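Local structure of TarM (Staphylococcus aureus subsp. aureus 21178, 4X7R) at residues 18-23 against 405-410. The protein belongs to the group 1 glycosyltransferase family of the GT-B clan, with two parallel-sheet domains flanking a ligand-filled cleft and an added antiparallel sheet. The protein carries 1 engineered substitution. Sequence-based numbering, arbitrary orientation.
With UDP (uridine-5'-diphosphate), chain E; 3YW ((2S)-2,3-dihydroxypropyl 2-acetamido-2-deoxy-alpha-D-glucopyranoside), chain F; SGN (2-deoxy-6-O-sulfo-2-(sulfoamino)-alpha-D-glucopyranose), chain C.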
loop_
_atom_site.group_PDB
_atom_site.type_symbol
_atom_site.label_atom_id
_atom_site.label_comp_id
_atom_site.label_asym_id
_atom_site.label_seq_id
_atom_site.Cartn_x
_atom_site.Cartn_y
_atom_site.Cartn_z
ATOM N N MET A 18 -4.351 -2.605 3.169
ATOM C CA MET A 18 -4.494 -3.498 2.019
ATOM C C MET A 18 -3.367 -4.486 1.916
ATOM O O MET A 18 -3.641 -5.673 1.757
ATOM C CB MET A 18 -4.720 -2.740 0.688
ATOM C CG MET A 18 -4.603 -3.637 -0.578
ATOM S SD MET A 18 -5.086 -2.837 -2.121
ATOM C CE MET A 18 -3.756 -1.615 -2.293
ATOM N N THR A 19 -2.098 -4.025 2.021
ATOM C CA THR A 19 -0.970 -4.962 1.926
ATOM C C THR A 19 -0.839 -5.762 3.188
ATOM O O THR A 19 -0.517 -6.940 3.119
ATOM C CB THR A 19 0.329 -4.322 1.414
ATOM O OG1 THR A 19 0.668 -3.237 2.266
ATOM C CG2 THR A 19 0.217 -3.840 -0.029
ATOM N N SER A 20 -1.136 -5.143 4.326
ATOM C CA SER A 20 -1.167 -5.812 5.626
ATOM C C SER A 20 -2.133 -7.040 5.527
ATOM O O SER A 20 -1.749 -8.134 5.880
ATOM C CB SER A 20 -1.654 -4.833 6.698
ATOM O OG SER A 20 -1.683 -5.379 8.003
ATOM N N SER A 21 -3.344 -6.871 4.953
ATOM C CA SER A 21 -4.281 -7.995 4.809
ATOM C C SER A 21 -3.786 -9.044 3.820
ATOM O O SER A 21 -4.052 -10.220 4.013
ATOM C CB SER A 21 -5.672 -7.502 4.439
ATOM O OG SER A 21 -5.798 -7.182 3.064
ATOM N N MET A 22 -3.065 -8.626 2.750
ATOM C CA MET A 22 -2.512 -9.564 1.782
ATOM C C MET A 22 -1.446 -10.437 2.442
ATOM O O MET A 22 -1.433 -11.644 2.222
ATOM C CB MET A 22 -1.907 -8.816 0.581
ATOM C CG MET A 22 -2.926 -8.070 -0.239
ATOM S SD MET A 22 -2.152 -7.201 -1.631
ATOM C CE MET A 22 -1.801 -8.607 -2.708
ATOM N N PHE A 23 -0.567 -9.828 3.266
ATOM C CA PHE A 23 0.501 -10.530 3.994
ATOM C C PHE A 23 -0.063 -11.567 4.982
ATOM O O PHE A 23 0.479 -12.680 5.106
ATOM C CB PHE A 23 1.379 -9.521 4.765
ATOM C CG PHE A 23 2.251 -8.584 3.955
ATOM C CD1 PHE A 23 2.831 -9.001 2.759
ATOM C CD2 PHE A 23 2.529 -7.295 4.411
ATOM C CE1 PHE A 23 3.645 -8.137 2.017
ATOM C CE2 PHE A 23 3.347 -6.436 3.671
ATOM C CZ PHE A 23 3.903 -6.866 2.482
ATOM N N GLN A 405 -13.421 -2.150 6.262
ATOM C CA GLN A 405 -13.564 -2.904 7.528
ATOM C C GLN A 405 -12.883 -2.192 8.703
ATOM O O GLN A 405 -13.545 -1.890 9.682
ATOM C CB GLN A 405 -13.050 -4.353 7.385
ATOM C CG GLN A 405 -13.380 -5.217 8.591
ATOM C CD GLN A 405 -13.089 -6.681 8.370
ATOM O OE1 GLN A 405 -12.121 -7.063 7.711
ATOM N NE2 GLN A 405 -13.926 -7.535 8.942
ATOM N N GLY A 406 -11.555 -2.014 8.629
ATOM C CA GLY A 406 -10.811 -1.313 9.679
ATOM C C GLY A 406 -9.974 -2.203 10.564
ATOM O O GLY A 406 -10.324 -2.459 11.715
ATOM N N LEU A 407 -8.836 -2.635 10.046
ATOM C CA LEU A 407 -7.937 -3.509 10.781
ATOM C C LEU A 407 -7.350 -2.883 12.034
ATOM O O LEU A 407 -7.162 -3.608 12.994
ATOM C CB LEU A 407 -6.839 -4.098 9.881
ATOM C CG LEU A 407 -7.303 -5.051 8.747
ATOM C CD1 LEU A 407 -6.143 -5.330 7.782
ATOM C CD2 LEU A 407 -7.836 -6.373 9.317
ATOM N N SER A 408 -7.054 -1.567 12.040
ATOM C CA SER A 408 -6.467 -0.897 13.221
ATOM C C SER A 408 -7.413 -0.951 14.409
ATOM O O SER A 408 -6.980 -1.259 15.523
ATOM C CB SER A 408 -6.092 0.548 12.908
ATOM O OG SER A 408 -4.755 0.649 12.451
ATOM N N MET A 409 -8.721 -0.710 14.162
ATOM C CA MET A 409 -9.766 -0.810 15.192
ATOM C C MET A 409 -9.828 -2.261 15.712
ATOM O O MET A 409 -9.800 -2.483 16.920
ATOM C CB MET A 409 -11.128 -0.389 14.625
ATOM C CG MET A 409 -11.235 1.108 14.357
ATOM S SD MET A 409 -12.892 1.565 13.793
ATOM C CE MET A 409 -12.743 1.227 12.022
ATOM N N ILE A 410 -9.829 -3.239 14.780
ATOM C CA ILE A 410 -9.861 -4.665 15.102
ATOM C C ILE A 410 -8.605 -5.058 15.884
ATOM O O ILE A 410 -8.718 -5.754 16.883
ATOM C CB ILE A 410 -10.063 -5.521 13.824
ATOM C CG1 ILE A 410 -11.501 -5.303 13.237
ATOM C CG2 ILE A 410 -9.785 -7.031 14.126
ATOM C CD1 ILE A 410 -11.783 -6.059 11.826
HETATM N N1 UDP E . -0.057 0.470 10.199
HETATM C C2 UDP E . 1.155 0.187 10.804
HETATM N N3 UDP E . 1.848 1.283 11.260
HETATM C C4 UDP E . 1.477 2.606 11.156
HETATM C C5 UDP E . 0.230 2.830 10.471
HETATM C C6 UDP E . -0.485 1.779 10.024
HETATM O O2 UDP E . 1.589 -0.950 10.930
HETATM O O4 UDP E . 2.199 3.485 11.662
HETATM C "C1'" UDP E . -0.922 -0.691 9.871
HETATM C "C2'" UDP E . -1.909 -1.065 10.973
HETATM O "O2'" UDP E . -1.306 -1.925 11.926
HETATM C "C3'" UDP E . -2.999 -1.780 10.173
HETATM C "C4'" UDP E . -2.987 -1.040 8.839
HETATM O "O4'" UDP E . -1.703 -0.379 8.738
HETATM O "O3'" UDP E . -2.848 -3.191 10.018
HETATM C "C5'" UDP E . -4.101 -0.042 8.659
HETATM O "O5'" UDP E . -5.304 -0.804 8.418
HETATM P PA UDP E . -6.783 -0.196 8.281
HETATM O O1A UDP E . -7.677 -1.237 7.727
HETATM O O2A UDP E . -7.255 0.257 9.672
HETATM O O3A UDP E . -6.717 1.036 7.323
HETATM P PB UDP E . -6.118 1.245 5.849
HETATM O O1B UDP E . -6.333 -0.002 5.031
HETATM O O2B UDP E . -4.619 1.555 5.922
HETATM O O3B UDP E . -6.859 2.385 5.178
HETATM O O3A 3YW F . -7.206 1.988 -1.474
HETATM C C4A 3YW F . -6.693 -0.257 1.481
HETATM C C5A 3YW F . -6.937 1.013 0.704
HETATM O O5 3YW F . -8.224 -2.330 3.161
HETATM C C6A 3YW F . -7.063 0.760 -0.778
HETATM C C5 3YW F . -8.185 -2.767 4.526
HETATM C C6 3YW F . -7.852 -4.240 4.495
HETATM C C4 3YW F . -9.521 -2.429 5.183
HETATM O O6 3YW F . -8.809 -4.987 3.759
HETATM C C3 3YW F . -9.650 -0.911 5.249
HETATM O O4 3YW F . -9.564 -2.954 6.506
HETATM O O3 3YW F . -10.892 -0.512 5.830
HETATM O O7 3YW F . -11.164 1.815 3.151
HETATM C C7 3YW F . -10.101 2.091 3.698
HETATM C C8 3YW F . -9.733 3.500 4.055
HETATM N N2 3YW F . -9.206 1.155 4.018
HETATM C C2 3YW F . -9.458 -0.270 3.874
HETATM C C1 3YW F . -8.395 -0.928 2.976
HETATM O O1 3YW F . -7.198 -0.222 2.818
HETATM O O2 3YW F . -5.861 1.918 0.950
HETATM C C1 SGN C . -3.562 3.668 -2.564
HETATM C C2 SGN C . -3.545 4.782 -1.477
HETATM C C3 SGN C . -2.215 4.779 -0.664
HETATM C C4 SGN C . -1.824 3.364 -0.192
HETATM C C5 SGN C . -1.932 2.333 -1.343
HETATM C C6 SGN C . -1.624 0.919 -0.860
HETATM N N2 SGN C . -3.784 6.095 -2.095
HETATM O O3 SGN C . -2.336 5.626 0.498
HETATM O O4 SGN C . -0.484 3.360 0.341
HETATM O O5 SGN C . -3.265 2.367 -1.967
HETATM O O6 SGN C . -2.543 0.594 0.181
HETATM S S1 SGN C . -5.397 6.651 -1.798
HETATM O O1S SGN C . -5.583 6.901 -0.299
HETATM O O2S SGN C . -6.428 5.612 -2.280
HETATM O O3S SGN C . -5.573 7.956 -2.589
HETATM S S2 SGN C . -2.043 0.207 1.566
HETATM O O4S SGN C . -3.276 0.182 2.483
HETATM O O5S SGN C . -1.018 1.192 2.119
HETATM O O6S SGN C . -1.415 -1.179 1.426
#
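Ser21, which touches Leu407 across the contact, also bonds through its hydroxyl to the flat Met18 carbonyl group. OG lies 2.9 Å from Met18 O, off to one side of the carbonyl plane by 31°. Met22 N reaches the same oxygen from the same side, so two bonds hold it. Ser21 OG can fold back this way because it sits between the backbone N and the carbonyl carbon (chi1 79°). CB itself points toward the other segment, and CD1 of Leu407 lies 4.0 Å from Ser21 CB. The same methyl is 3.9 Å from C6 of 3YW, in van der Waals contact with both. The direct contact is small, and the ligands do most of the bridging. From helix 17-31, Ser20 OG donates to O3' of UDP at 3.2 Å. From the other segment, Leu407 N binds UDP O1A at 2.9 Å, and Ser408 N binds UDP O2A at 3.0 Å. These are the first amides of helix 407-414, whose N-terminus probably helps to stabilise the phosphate charge, as in other GT-B proteins. Gly406 is the N-cap residue, and its N binds O4 of 3YW at 3.1 Å. Gln405 N binds O3 of the same ligand in a nearly straight bond (169°). Met18 N and Thr19 N hydrogen-bond to O4S and O6S of the 6-O-sulfo group of SGN. Gln405 is itself held by Ser303 and Asn304. Helix 17-31 belongs to the N-terminal parallel-sheet side and packs on strand 36-40 through Met22 and Phe23. Helix 407-414, on the C-terminal side across the ligands, rests on strand 419-422 and helix 428-431 through Met409.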